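Local coordinates for protein phosphoribosylamine--glycine ligase (Thermotoga maritima, PDB 1VKZ) that catalyses the ATP-dependent joining of glycine to 5-phosphoribosylamine, giving glycinamide ribonucleotide in the de novo purine pathway, at residues Val331-Arg336 and Glu397-Glu402. Residues are numbered along the deposited sequence; the frame is centred on the assembly and turned at random.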
loop_
_atom_site.group_PDB
_atom_site.type_symbol
_atom_site.label_atom_id
_atom_site.label_comp_id
_atom_site.label_asym_id
_atom_site.label_seq_id
_atom_site.Cartn_x
_atom_site.Cartn_y
_atom_site.Cartn_z
ATOM N N VAL A 331 1.700 13.727 7.090
ATOM C CA VAL A 331 1.191 13.511 8.417
ATOM C C VAL A 331 -0.269 13.115 8.243
ATOM O O VAL A 331 -1.072 13.899 7.759
ATOM C CB VAL A 331 1.311 14.755 9.384
ATOM C CG1 VAL A 331 0.514 14.529 10.680
ATOM C CG2 VAL A 331 2.743 15.063 9.733
ATOM N N VAL A 332 -0.591 11.889 8.647
ATOM C CA VAL A 332 -1.922 11.386 8.590
ATOM C C VAL A 332 -2.681 11.854 9.845
ATOM O O VAL A 332 -2.228 11.620 10.975
ATOM C CB VAL A 332 -1.940 9.836 8.488
ATOM C CG1 VAL A 332 -3.376 9.322 8.326
ATOM C CG2 VAL A 332 -1.085 9.335 7.329
ATOM N N LEU A 333 -3.826 12.521 9.636
ATOM C CA LEU A 333 -4.827 12.678 10.702
ATOM C C LEU A 333 -5.893 11.580 10.604
ATOM O O LEU A 333 -6.531 11.393 9.565
ATOM C CB LEU A 333 -5.479 14.052 10.678
ATOM C CG LEU A 333 -4.520 15.202 10.404
ATOM C CD1 LEU A 333 -5.334 16.485 10.241
ATOM C CD2 LEU A 333 -3.520 15.297 11.497
ATOM N N ALA A 334 -6.053 10.850 11.701
ATOM C CA ALA A 334 -7.026 9.782 11.805
ATOM C C ALA A 334 -8.055 10.093 12.899
ATOM O O ALA A 334 -7.918 11.044 13.678
ATOM C CB ALA A 334 -6.329 8.470 12.080
ATOM N N ALA A 335 -9.113 9.310 12.931
ATOM C CA ALA A 335 -10.170 9.511 13.898
ATOM C C ALA A 335 -9.826 8.878 15.233
ATOM O O ALA A 335 -9.106 7.883 15.301
ATOM C CB ALA A 335 -11.452 8.918 13.374
ATOM N N ARG A 336 -10.368 9.436 16.304
ATOM C CA ARG A 336 -10.343 8.760 17.579
ATOM C C ARG A 336 -10.972 7.382 17.425
ATOM O O ARG A 336 -12.060 7.244 16.856
ATOM C CB ARG A 336 -11.116 9.546 18.626
ATOM C CG ARG A 336 -11.214 8.803 19.957
ATOM C CD ARG A 336 -11.973 9.527 21.017
ATOM N NE ARG A 336 -11.288 10.754 21.394
ATOM C CZ ARG A 336 -11.719 11.989 21.157
ATOM N NH1 ARG A 336 -12.863 12.224 20.508
ATOM N NH2 ARG A 336 -10.984 13.012 21.584
ATOM N N GLU A 397 -1.847 21.298 12.300
ATOM C CA GLU A 397 -2.328 22.173 13.377
ATOM C C GLU A 397 -3.488 23.065 12.917
ATOM O O GLU A 397 -4.315 23.451 13.735
ATOM C CB GLU A 397 -1.197 23.063 13.921
ATOM C CG GLU A 397 0.033 22.337 14.477
ATOM C CD GLU A 397 1.319 23.177 14.382
ATOM O OE1 GLU A 397 1.239 24.415 14.575
ATOM O OE2 GLU A 397 2.414 22.616 14.118
ATOM N N LYS A 398 -3.545 23.401 11.624
ATOM C CA LYS A 398 -4.635 24.243 11.076
ATOM C C LYS A 398 -5.917 23.459 10.816
ATOM O O LYS A 398 -6.986 24.027 10.593
ATOM C CB LYS A 398 -4.222 24.895 9.752
ATOM C CG LYS A 398 -3.209 26.021 9.862
ATOM C CD LYS A 398 -3.135 26.802 8.531
ATOM C CE LYS A 398 -2.026 27.846 8.528
ATOM N NZ LYS A 398 -0.682 27.198 8.627
ATOM N N VAL A 399 -5.795 22.143 10.827
ATOM C CA VAL A 399 -6.880 21.268 10.416
ATOM C C VAL A 399 -7.475 20.712 11.694
ATOM O O VAL A 399 -6.725 20.213 12.538
ATOM C CB VAL A 399 -6.368 20.130 9.492
ATOM C CG1 VAL A 399 -7.481 19.150 9.200
ATOM C CG2 VAL A 399 -5.847 20.681 8.191
ATOM N N HIS A 400 -8.799 20.798 11.852
ATOM C CA HIS A 400 -9.441 20.315 13.080
ATOM C C HIS A 400 -10.673 19.462 12.855
ATOM O O HIS A 400 -11.492 19.715 11.969
ATOM C CB HIS A 400 -9.795 21.490 13.967
ATOM C CG HIS A 400 -10.795 21.191 15.063
ATOM N ND1 HIS A 400 -10.484 20.440 16.183
ATOM C CD2 HIS A 400 -12.068 21.629 15.252
ATOM C CE1 HIS A 400 -11.533 20.394 16.988
ATOM N NE2 HIS A 400 -12.504 21.107 16.446
ATOM N N PHE A 401 -10.773 18.425 13.669
ATOM C CA PHE A 401 -12.031 17.756 13.905
ATOM C C PHE A 401 -11.863 17.075 15.230
ATOM O O PHE A 401 -10.749 16.891 15.671
ATOM C CB PHE A 401 -12.411 16.785 12.801
ATOM C CG PHE A 401 -11.367 15.755 12.504
ATOM C CD1 PHE A 401 -10.335 16.029 11.611
ATOM C CD2 PHE A 401 -11.410 14.503 13.115
ATOM C CE1 PHE A 401 -9.402 15.085 11.323
ATOM C CE2 PHE A 401 -10.453 13.549 12.828
ATOM C CZ PHE A 401 -9.458 13.843 11.938
ATOM N N GLU A 402 -12.964 16.726 15.878
ATOM C CA GLU A 402 -12.894 16.241 17.254
ATOM C C GLU A 402 -12.296 14.849 17.324
ATOM O O GLU A 402 -12.554 14.004 16.463
ATOM C CB GLU A 402 -14.267 16.260 17.908
ATOM C CG GLU A 402 -14.240 16.046 19.408
ATOM C CD GLU A 402 -15.530 16.482 20.066
ATOM O OE1 GLU A 402 -16.362 17.145 19.398
ATOM O OE2 GLU A 402 -15.707 16.163 21.256
#
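From Leu333 to Arg336 and from Val399 to Glu402 the two backbones run almost parallel, 5° apart, with the CA atoms of Leu333 and Val399 8.8 Å from each other, and no hydrogen bond joins them. Side chains bridge the interval. Leu333 CD1 rests on Val399 CG1 at 3.6 Å. Next along, Phe401, its CG set between the backbone N and the carbonyl carbon (chi1 55°), meets the strand end with the rim of its ring: CE1 approaches Leu333 CB at 4.1 Å, CZ lies 3.6 Å from Ala334 O, and CE2 comes near Ala335 CA, all close to the ring plane. Ile348 and Val375 also touch the Phe401 side chain, while Ala396 of helix 385-398 packs on Leu333. Without the ring, as with an alanine at Phe401, Leu333 CB and the Ala334 carbonyl are likely to lose their aromatic neighbour, opening a gap beside the end of strand 327-334. At the exposed end, Arg336 NH1 stays 4.9 Å from Glu402 OE2, too far for a salt bridge, and has a weak, long ion pair with Glu343. The end of strand 327-334 thus meets the segment that follows helix 385-398 mainly through apolar contact, to which the weakly positive C-H edge of the ring, facing Ala334 O, probably adds a little.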